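Local coordinates for protein chlorella virus DNA ligase-adenylate (Chlorella virus, PDB 1FVI) that probably seals nicks in duplex DNA as an ATP-dependent DNA ligase, working through a covalent enzyme-adenylate intermediate, at residues I30-T36 with E61-I67; L54-L59 with H128-I133; T195-M199 with K262-G267. The protein carries 1 engineered substitution. All coordinates share one frame; numbering follows the deposited sequence.

Interaction 1. Residues I30-T36 with E61-I67; sequences IRSVKQT and EGSDGEI. With AMP (adenosine monophosphate), chain C.
Strands 30-34 and 63-67 run antiparallel side by side, with Ile30-Ile67 and Ser32-Gly65 as hydrogen-bonded pairs (the Gly65 N to Ser32 O bond being weak) and Arg31-Glu66 and Val33-Asp64 as non-hydrogen-bonded ones. On the face that carries the latter four side chains, Arg31 grips Asp64 side-on: Arg31 NE gives a nearly straight bond to Asp64 OD1 (2.9 Å), and Arg31 NH2 meets the syn lone pair of Asp64 OD2 at 2.8 Å. Guanidinium and carboxylate are almost coplanar, 19° apart. Arg31 leaves the backbone with CG anti to N (chi1 -177°) and then bends at chi2, bringing CD to 3.4 Å from Gly65 O and the head within range of Asp64. This bidentate salt bridge has two further partners: Tyr171 OH bonds Asp64 OD2, and Leu6 O accepts from Arg31 NH2. Asp64-Gly65-Glu66 belongs to motif III of the covalent nucleotidyltransferases, and the sheet here forms part of the adenylate pocket, in which Lys26 is covalently bound to AMP. Glu66 OE1 lies 3.2 Å from C1' of the AMP ribose, while Arg31 NH1 stands 3.4 Å from O2', obliquely to the guanidinium plane. On the opposite face, with Ile30, Ile67 CD1 packs on Ser32 CB at 3.5 Å, and the Ser32 hydroxyl is bonded to Leu39 O. Past the strand ends, Glu61 OE1 accepts the Thr36 N-H on its syn lone pair, N to OE1 2.8 Å.

Interaction 2. Residues L54-L59 with H128-I133; sequences LLTELL and HAQVKI
Leu54 spreads its two methyls over the turn and strand start at 128-131. Its CD1 presses on Val131 CG2 at 3.5 Å, closer than usual for two carbons, and also meets Gln130, where Leu54 CD1 lies 3.4 Å from the side-chain oxygen OE1. The amide nitrogen of Gln130 is held by Ala90 O, which helps to set the position of that amide. The other branch, Leu54 CD2, approaches the imidazole of His128, 3.9 Å from CE1. One turn on, Leu58 reaches the same ring with CD1, 4.0 Å from His128 ND1, while its CD2 rests against both Val131 and Ile133, 3.9 Å from Ile133 CG1. Both leucines come to the ring obliquely and from the same side of its plane. With CG anti to the backbone N (chi1 -169°), the His128 ring is carried to their ends. Leu55 adds a further contact: its CD2 touches Val131 CG1 at 3.6 Å and slides past the end of Ile133 in the opposite direction. Leu59, just beyond the helix, adds a looser touch on Ile133. Met38 and Tyr94 continue this apolar layer around Leu55 and Leu59. The segment axes of helix 54-58 and strand 131-133 approach to 10.3 Å at 40°, a helix lying across a sheet; helix 49-58 here packs on one face of a mixed sheet in the ligase adenylation domain, reaching from edge strand 131-135 to Met38 of the other edge strand, 38-39.

Interaction 3. Residues T195-M199 with K262-G267; sequences TIISM and KESYIG
Ile196 and Gly267 share the one hydrogen bond between the segments, Gly267 N to Ile196 O at 2.8 Å. Beside it Thr195 CG2 rests against Gly267 CA (3.7 Å). The side chain of Ile196 lies alongside that of Tyr265, pointing the same way, with Ile196 CD1 3.4 Å from Tyr265 O. Ile266 crosses Ile196 at about a right angle and brings its CD1 to 3.4 Å from Ile197 O. At the far end Met199, extended beyond CG, lays SD 3.4 Å from Lys262 CB, and its methyl CE reaches Tyr265 CB at 3.9 Å, obliquely to the phenol ring. In the next shell, Lys262 O takes bonds from both Tyr265 N and Ile266 N, which curls the short helical turn. Trp259 receives Lys262 in a cation-pi contact and also touches Met199, while Phe258 meets the Tyr265 ring edge-to-face. A classic beta bulge puts both Ile197 and Ser198 opposite Glu236 on the neighbouring strand. Strand 190-201 belongs to the antiparallel sheet of the OB-like domain, and the turn 262-265, following helix 252-260, leads back into strand 269-275. With one backbone bond at the Gly267 end, and otherwise methyl, methylene and sulfur groups set against carbon and backbone carbonyl oxygens, adhesion probably rests mainly on van der Waals contact, the Lys262 amine being bonded to Trp259 O, with a long salt bridge to Glu263, while its CB meets Met199.

Interactions 1 and 2 share one sheet and alternate along the chain, their centres about 12 Å apart. They meet through Lys34, whose NZ is hydrogen-bonded to Leu59 O (2.8 Å) and probably to Thr56 O, tying strand 30-34 to the end of helix 49-58; Ile67 CD1 also packs on Leu55 CD1 at 4.0 Å. Interaction 1 borders AMP directly, whereas the nearer end of interaction 2, at Ile133, is about 14 Å from the nucleotide, side chain to ligand. Interaction 3 lies far off in the OB-like domain: its centre is about 43 Å from that of interaction 1 and about 42 Å from that of interaction 2, with nearest atoms about 28 and 25 Å away.

Interaction 1. Residues I30-T36 with E61-I67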
loop_
_atom_site.group_PDB
_atom_site.type_symbol
_atom_site.label_atom_id
_atom_site.label_comp_id
_atom_site.label_asym_id
_atom_site.label_seq_id
_atom_site.Cartn_x
_atom_site.Cartn_y
_atom_site.Cartn_z
ATOM N N ILE A 30 1.549 8.334 6.692
ATOM C CA ILE A 30 1.001 9.542 7.282
ATOM C C ILE A 30 0.042 10.185 6.296
ATOM O O ILE A 30 0.450 10.606 5.195
ATOM C CB ILE A 30 2.139 10.544 7.670
ATOM C CG1 ILE A 30 3.162 9.851 8.583
ATOM C CG2 ILE A 30 1.560 11.798 8.387
ATOM C CD1 ILE A 30 2.559 9.315 9.928
ATOM N N ARG A 31 -1.243 10.149 6.659
ATOM C CA ARG A 31 -2.326 10.750 5.869
ATOM C C ARG A 31 -2.046 12.261 5.758
ATOM O O ARG A 31 -1.789 12.942 6.768
ATOM C CB ARG A 31 -3.678 10.535 6.561
ATOM C CG ARG A 31 -4.879 11.046 5.795
ATOM C CD ARG A 31 -5.014 10.293 4.476
ATOM N NE ARG A 31 -6.233 10.643 3.742
ATOM C CZ ARG A 31 -7.441 10.157 4.016
ATOM N NH1 ARG A 31 -7.590 9.295 5.013
ATOM N NH2 ARG A 31 -8.499 10.531 3.298
ATOM N N SER A 32 -2.061 12.763 4.528
ATOM C CA SER A 32 -1.789 14.171 4.279
ATOM C C SER A 32 -2.619 14.747 3.141
ATOM O O SER A 32 -2.720 14.169 2.053
ATOM C CB SER A 32 -0.297 14.386 3.994
ATOM O OG SER A 32 0.107 15.676 4.405
ATOM N N VAL A 33 -3.233 15.888 3.425
ATOM C CA VAL A 33 -4.043 16.572 2.452
ATOM C C VAL A 33 -3.450 17.944 2.171
ATOM O O VAL A 33 -2.959 18.629 3.068
ATOM C CB VAL A 33 -5.480 16.748 2.955
ATOM C CG1 VAL A 33 -6.299 17.555 1.944
ATOM C CG2 VAL A 33 -6.126 15.393 3.209
ATOM N N LYS A 34 -3.484 18.315 0.900
ATOM C CA LYS A 34 -3.004 19.614 0.442
ATOM C C LYS A 34 -4.135 20.635 0.495
ATOM O O LYS A 34 -5.086 20.589 -0.291
ATOM C CB LYS A 34 -2.469 19.509 -0.991
ATOM C CG LYS A 34 -2.247 20.829 -1.684
ATOM C CD LYS A 34 -1.339 21.724 -0.900
ATOM C CE LYS A 34 -1.284 23.096 -1.550
ATOM N NZ LYS A 34 -0.823 23.052 -2.970
ATOM N N GLN A 35 -4.045 21.518 1.474
ATOM C CA GLN A 35 -5.013 22.581 1.642
ATOM C C GLN A 35 -4.234 23.797 2.137
ATOM O O GLN A 35 -4.020 23.955 3.347
ATOM C CB GLN A 35 -6.102 22.174 2.630
ATOM C CG GLN A 35 -7.272 23.131 2.647
ATOM C CD GLN A 35 -8.580 22.418 2.831
ATOM O OE1 GLN A 35 -9.040 22.231 3.950
ATOM N NE2 GLN A 35 -9.186 22.007 1.731
ATOM N N THR A 36 -3.749 24.583 1.165
ATOM C CA THR A 36 -2.943 25.791 1.356
ATOM C C THR A 36 -1.506 25.325 1.615
ATOM O O THR A 36 -0.554 25.839 1.032
ATOM C CB THR A 36 -3.479 26.679 2.511
ATOM O OG1 THR A 36 -4.909 26.778 2.416
ATOM C CG2 THR A 36 -2.885 28.093 2.432
ATOM N N GLU A 61 -3.943 22.071 -5.112
ATOM C CA GLU A 61 -4.835 22.254 -3.976
ATOM C C GLU A 61 -5.938 21.173 -4.018
ATOM O O GLU A 61 -6.506 20.898 -5.076
ATOM C CB GLU A 61 -5.435 23.667 -4.070
ATOM C CG GLU A 61 -6.521 23.976 -3.059
ATOM C CD GLU A 61 -6.005 24.191 -1.650
ATOM O OE1 GLU A 61 -4.771 24.229 -1.448
ATOM O OE2 GLU A 61 -6.857 24.338 -0.744
ATOM N N GLY A 62 -6.213 20.538 -2.881
ATOM C CA GLY A 62 -7.237 19.503 -2.854
ATOM C C GLY A 62 -6.715 18.072 -2.960
ATOM O O GLY A 62 -7.492 17.109 -3.008
ATOM N N SER A 63 -5.394 17.931 -2.996
ATOM C CA SER A 63 -4.769 16.616 -3.057
ATOM C C SER A 63 -4.897 15.845 -1.746
ATOM O O SER A 63 -4.766 16.420 -0.659
ATOM C CB SER A 63 -3.294 16.742 -3.400
ATOM O OG SER A 63 -3.156 17.068 -4.756
ATOM N N ASP A 64 -5.150 14.542 -1.867
ATOM C CA ASP A 64 -5.268 13.663 -0.715
ATOM C C ASP A 64 -4.353 12.442 -0.924
ATOM O O ASP A 64 -4.240 11.924 -2.047
ATOM C CB ASP A 64 -6.719 13.238 -0.510
ATOM C CG ASP A 64 -6.954 12.636 0.853
ATOM O OD1 ASP A 64 -5.993 12.584 1.668
ATOM O OD2 ASP A 64 -8.109 12.223 1.107
ATOM N N GLY A 65 -3.689 12.006 0.148
ATOM C CA GLY A 65 -2.772 10.884 0.024
ATOM C C GLY A 65 -2.009 10.487 1.272
ATOM O O GLY A 65 -2.372 10.852 2.396
ATOM N N GLU A 66 -0.954 9.707 1.067
ATOM C CA GLU A 66 -0.135 9.192 2.162
ATOM C C GLU A 66 1.352 9.428 1.976
ATOM O O GLU A 66 1.935 9.106 0.925
ATOM C CB GLU A 66 -0.336 7.665 2.294
ATOM C CG GLU A 66 -1.724 7.189 2.742
ATOM C CD GLU A 66 -1.887 7.157 4.236
ATOM O OE1 GLU A 66 -3.036 7.135 4.689
ATOM O OE2 GLU A 66 -0.885 7.121 4.968
ATOM N N ILE A 67 1.975 9.947 3.023
ATOM C CA ILE A 67 3.414 10.174 2.990
ATOM C C ILE A 67 4.043 8.918 3.601
ATOM O O ILE A 67 3.499 8.337 4.545
ATOM C CB ILE A 67 3.831 11.408 3.853
ATOM C CG1 ILE A 67 3.019 12.649 3.445
ATOM C CG2 ILE A 67 5.351 11.667 3.740
ATOM C CD1 ILE A 67 3.173 13.834 4.402
HETATM P P AMP C . -5.782 0.559 8.662
HETATM O O1P AMP C . -6.831 0.102 9.572
HETATM O O3P AMP C . -4.711 1.046 9.724
HETATM O "O5'" AMP C . -6.189 1.853 8.009
HETATM C "C5'" AMP C . -5.200 2.612 7.154
HETATM C "C4'" AMP C . -5.439 4.105 7.160
HETATM O "O4'" AMP C . -4.738 4.625 6.027
HETATM C "C3'" AMP C . -6.923 4.504 6.985
HETATM O "O3'" AMP C . -7.325 5.634 7.759
HETATM C "C2'" AMP C . -7.042 4.885 5.549
HETATM O "O2'" AMP C . -8.027 5.899 5.389
HETATM C "C1'" AMP C . -5.611 5.277 5.136
HETATM N N9 AMP C . -5.316 4.820 3.792
HETATM C C8 AMP C . -4.194 4.100 3.448
HETATM N N7 AMP C . -4.201 3.825 2.174
HETATM C C5 AMP C . -5.356 4.372 1.634
HETATM C C6 AMP C . -5.898 4.402 0.340
HETATM N N6 AMP C . -5.292 3.818 -0.721
HETATM N N1 AMP C . -7.070 5.046 0.199
HETATM C C2 AMP C . -7.653 5.608 1.234
HETATM N N3 AMP C . -7.258 5.659 2.509
HETATM C C4 AMP C . -6.069 5.013 2.686
#

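Interaction 2. Residues L54-L59 with H128-I133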
loop_
_atom_site.group_PDB
_atom_site.type_symbol
_atom_site.label_atom_id
_atom_site.label_comp_id
_atom_site.label_asym_id
_atom_site.label_seq_id
_atom_site.Cartn_x
_atom_site.Cartn_y
_atom_site.Cartn_z
ATOM N N LEU A 54 7.945 21.235 0.007
ATOM C CA LEU A 54 8.120 20.459 -1.219
ATOM C C LEU A 54 6.791 19.967 -1.793
ATOM O O LEU A 54 6.474 20.210 -2.966
ATOM C CB LEU A 54 9.039 19.251 -0.968
ATOM C CG LEU A 54 10.541 19.451 -0.710
ATOM C CD1 LEU A 54 11.214 18.133 -0.338
ATOM C CD2 LEU A 54 11.202 20.036 -1.938
ATOM N N LEU A 55 6.021 19.254 -0.974
ATOM C CA LEU A 55 4.730 18.741 -1.425
ATOM C C LEU A 55 3.742 19.860 -1.781
ATOM O O LEU A 55 2.998 19.719 -2.745
ATOM C CB LEU A 55 4.118 17.803 -0.381
ATOM C CG LEU A 55 4.828 16.464 -0.150
ATOM C CD1 LEU A 55 4.210 15.747 1.046
ATOM C CD2 LEU A 55 4.759 15.607 -1.400
ATOM N N THR A 56 3.739 20.969 -1.029
ATOM C CA THR A 56 2.817 22.068 -1.340
ATOM C C THR A 56 3.150 22.683 -2.705
ATOM O O THR A 56 2.256 23.107 -3.435
ATOM C CB THR A 56 2.796 23.185 -0.261
ATOM O OG1 THR A 56 4.079 23.808 -0.179
ATOM C CG2 THR A 56 2.431 22.627 1.080
ATOM N N GLU A 57 4.435 22.706 -3.050
ATOM C CA GLU A 57 4.886 23.240 -4.336
ATOM C C GLU A 57 4.504 22.271 -5.465
ATOM O O GLU A 57 4.084 22.697 -6.550
ATOM C CB GLU A 57 6.414 23.457 -4.341
ATOM C CG GLU A 57 6.894 24.629 -3.476
ATOM C CD GLU A 57 8.422 24.686 -3.274
ATOM O OE1 GLU A 57 9.169 23.866 -3.865
ATOM O OE2 GLU A 57 8.877 25.563 -2.502
ATOM N N LEU A 58 4.605 20.971 -5.176
ATOM C CA LEU A 58 4.308 19.916 -6.145
ATOM C C LEU A 58 2.837 19.587 -6.371
ATOM O O LEU A 58 2.392 19.432 -7.506
ATOM C CB LEU A 58 5.036 18.626 -5.738
ATOM C CG LEU A 58 6.269 18.121 -6.495
ATOM C CD1 LEU A 58 7.180 19.243 -6.911
ATOM C CD2 LEU A 58 7.003 17.162 -5.605
ATOM N N LEU A 59 2.075 19.493 -5.296
ATOM C CA LEU A 59 0.683 19.095 -5.419
ATOM C C LEU A 59 -0.341 20.196 -5.598
ATOM O O LEU A 59 -0.182 21.297 -5.060
ATOM C CB LEU A 59 0.282 18.258 -4.201
ATOM C CG LEU A 59 1.021 16.952 -3.892
ATOM C CD1 LEU A 59 0.632 16.502 -2.487
ATOM C CD2 LEU A 59 0.671 15.883 -4.930
ATOM N N HIS A 128 10.526 14.403 -9.545
ATOM C CA HIS A 128 11.280 15.083 -8.497
ATOM C C HIS A 128 12.415 14.223 -7.933
ATOM O O HIS A 128 12.337 12.992 -7.903
ATOM C CB HIS A 128 10.375 15.578 -7.381
ATOM C CG HIS A 128 11.060 16.502 -6.426
ATOM N ND1 HIS A 128 10.900 17.871 -6.468
ATOM C CD2 HIS A 128 11.901 16.255 -5.396
ATOM C CE1 HIS A 128 11.608 18.428 -5.500
ATOM N NE2 HIS A 128 12.225 17.466 -4.835
ATOM N N ALA A 129 13.487 14.885 -7.516
ATOM C CA ALA A 129 14.654 14.194 -6.994
ATOM C C ALA A 129 14.428 13.534 -5.630
ATOM O O ALA A 129 14.530 12.307 -5.494
ATOM C CB ALA A 129 15.842 15.156 -6.938
ATOM N N GLN A 130 14.118 14.353 -4.633
ATOM C CA GLN A 130 13.895 13.875 -3.276
ATOM C C GLN A 130 12.507 13.274 -3.009
ATOM O O GLN A 130 12.393 12.299 -2.271
ATOM C CB GLN A 130 14.155 15.020 -2.294
ATOM C CG GLN A 130 14.013 14.640 -0.842
ATOM C CD GLN A 130 14.176 15.816 0.071
ATOM O OE1 GLN A 130 14.405 16.937 -0.375
ATOM N NE2 GLN A 130 14.035 15.582 1.364
ATOM N N VAL A 131 11.467 13.897 -3.570
ATOM C CA VAL A 131 10.072 13.474 -3.394
ATOM C C VAL A 131 9.528 12.614 -4.541
ATOM O O VAL A 131 9.460 13.054 -5.689
ATOM C CB VAL A 131 9.123 14.693 -3.263
ATOM C CG1 VAL A 131 7.780 14.254 -2.723
ATOM C CG2 VAL A 131 9.732 15.752 -2.392
ATOM N N LYS A 132 9.077 11.409 -4.215
ATOM C CA LYS A 132 8.531 10.522 -5.230
ATOM C C LYS A 132 6.998 10.597 -5.199
ATOM O O LYS A 132 6.365 10.158 -4.238
ATOM C CB LYS A 132 9.009 9.092 -4.969
ATOM C CG LYS A 132 8.647 8.086 -6.035
ATOM C CD LYS A 132 8.955 6.691 -5.536
ATOM C CE LYS A 132 8.626 5.626 -6.560
ATOM N NZ LYS A 132 8.956 4.274 -6.022
ATOM N N ILE A 133 6.416 11.236 -6.210
ATOM C CA ILE A 133 4.963 11.359 -6.292
ATOM C C ILE A 133 4.441 10.112 -6.983
ATOM O O ILE A 133 4.766 9.846 -8.152
ATOM C CB ILE A 133 4.511 12.606 -7.105
ATOM C CG1 ILE A 133 5.049 13.885 -6.463
ATOM C CG2 ILE A 133 2.974 12.663 -7.201
ATOM C CD1 ILE A 133 4.582 14.101 -5.083
#

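Interaction 3. Residues T195-M199 with K262-G267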
loop_
_atom_site.group_PDB
_atom_site.type_symbol
_atom_site.label_atom_id
_atom_site.label_comp_id
_atom_site.label_asym_id
_atom_site.label_seq_id
_atom_site.Cartn_x
_atom_site.Cartn_y
_atom_site.Cartn_z
ATOM N N THR A 195 7.670 -23.128 9.768
ATOM C CA THR A 195 9.094 -23.350 9.920
ATOM C C THR A 195 9.673 -23.620 8.536
ATOM O O THR A 195 9.064 -24.342 7.745
ATOM C CB THR A 195 9.377 -24.555 10.851
ATOM O OG1 THR A 195 8.943 -24.241 12.179
ATOM C CG2 THR A 195 10.872 -24.901 10.873
ATOM N N ILE A 196 10.814 -23.004 8.230
ATOM C CA ILE A 196 11.468 -23.207 6.942
ATOM C C ILE A 196 12.197 -24.551 6.967
ATOM O O ILE A 196 12.871 -24.873 7.946
ATOM C CB ILE A 196 12.508 -22.120 6.672
ATOM C CG1 ILE A 196 11.851 -20.742 6.768
ATOM C CG2 ILE A 196 13.152 -22.329 5.297
ATOM C CD1 ILE A 196 12.848 -19.595 6.811
ATOM N N ILE A 197 12.046 -25.336 5.902
ATOM C CA ILE A 197 12.712 -26.632 5.816
ATOM C C ILE A 197 13.709 -26.709 4.653
ATOM O O ILE A 197 14.786 -27.273 4.801
ATOM C CB ILE A 197 11.713 -27.793 5.770
ATOM C CG1 ILE A 197 10.917 -27.771 4.483
ATOM C CG2 ILE A 197 10.757 -27.715 6.964
ATOM C CD1 ILE A 197 9.703 -28.674 4.538
ATOM N N SER A 198 13.382 -26.082 3.529
ATOM C CA SER A 198 14.278 -26.064 2.372
ATOM C C SER A 198 14.002 -24.837 1.476
ATOM O O SER A 198 13.079 -24.079 1.735
ATOM C CB SER A 198 14.153 -27.365 1.565
ATOM O OG SER A 198 12.858 -27.498 1.006
ATOM N N MET A 199 14.834 -24.635 0.452
ATOM C CA MET A 199 14.682 -23.518 -0.479
ATOM C C MET A 199 14.891 -23.953 -1.918
ATOM O O MET A 199 15.574 -24.944 -2.195
ATOM C CB MET A 199 15.675 -22.399 -0.173
ATOM C CG MET A 199 15.439 -21.703 1.134
ATOM S SD MET A 199 16.619 -20.392 1.381
ATOM C CE MET A 199 16.248 -19.993 3.111
ATOM N N LYS A 262 21.365 -19.447 3.270
ATOM C CA LYS A 262 20.249 -20.369 3.495
ATOM C C LYS A 262 20.417 -21.353 4.641
ATOM O O LYS A 262 19.467 -21.681 5.352
ATOM C CB LYS A 262 19.858 -21.098 2.205
ATOM C CG LYS A 262 20.947 -21.835 1.492
ATOM C CD LYS A 262 20.385 -22.408 0.206
ATOM C CE LYS A 262 21.471 -23.018 -0.660
ATOM N NZ LYS A 262 22.505 -22.024 -1.067
ATOM N N GLU A 263 21.651 -21.755 4.864
ATOM C CA GLU A 263 21.976 -22.687 5.919
ATOM C C GLU A 263 21.613 -22.082 7.281
ATOM O O GLU A 263 21.430 -22.808 8.251
ATOM C CB GLU A 263 23.469 -23.016 5.850
ATOM C CG GLU A 263 23.996 -23.371 4.426
ATOM C CD GLU A 263 24.186 -22.167 3.475
ATOM O OE1 GLU A 263 24.502 -21.052 3.946
ATOM O OE2 GLU A 263 24.035 -22.348 2.243
ATOM N N SER A 264 21.495 -20.751 7.322
ATOM C CA SER A 264 21.149 -19.975 8.532
ATOM C C SER A 264 19.652 -19.836 8.828
ATOM O O SER A 264 19.262 -19.630 9.982
ATOM C CB SER A 264 21.731 -18.554 8.449
ATOM O OG SER A 264 23.145 -18.566 8.433
ATOM N N TYR A 265 18.822 -19.907 7.792
ATOM C CA TYR A 265 17.383 -19.754 7.966
ATOM C C TYR A 265 16.617 -21.056 8.076
ATOM O O TYR A 265 15.431 -21.043 8.419
ATOM C CB TYR A 265 16.803 -18.898 6.848
ATOM C CG TYR A 265 17.526 -17.591 6.720
ATOM C CD1 TYR A 265 18.467 -17.390 5.706
ATOM C CD2 TYR A 265 17.353 -16.588 7.673
ATOM C CE1 TYR A 265 19.219 -16.239 5.650
ATOM C CE2 TYR A 265 18.102 -15.427 7.627
ATOM C CZ TYR A 265 19.037 -15.262 6.613
ATOM O OH TYR A 265 19.807 -14.125 6.579
ATOM N N ILE A 266 17.282 -22.172 7.770
ATOM C CA ILE A 266 16.641 -23.472 7.863
ATOM C C ILE A 266 16.266 -23.713 9.322
ATOM O O ILE A 266 17.109 -23.648 10.218
ATOM C CB ILE A 266 17.553 -24.585 7.325
ATOM C CG1 ILE A 266 17.855 -24.323 5.852
ATOM C CG2 ILE A 266 16.867 -25.948 7.447
ATOM C CD1 ILE A 266 16.650 -24.433 4.939
ATOM N N GLY A 267 14.979 -23.927 9.558
ATOM C CA GLY A 267 14.515 -24.121 10.916
ATOM C C GLY A 267 13.982 -22.819 11.501
ATOM O O GLY A 267 13.458 -22.814 12.621
#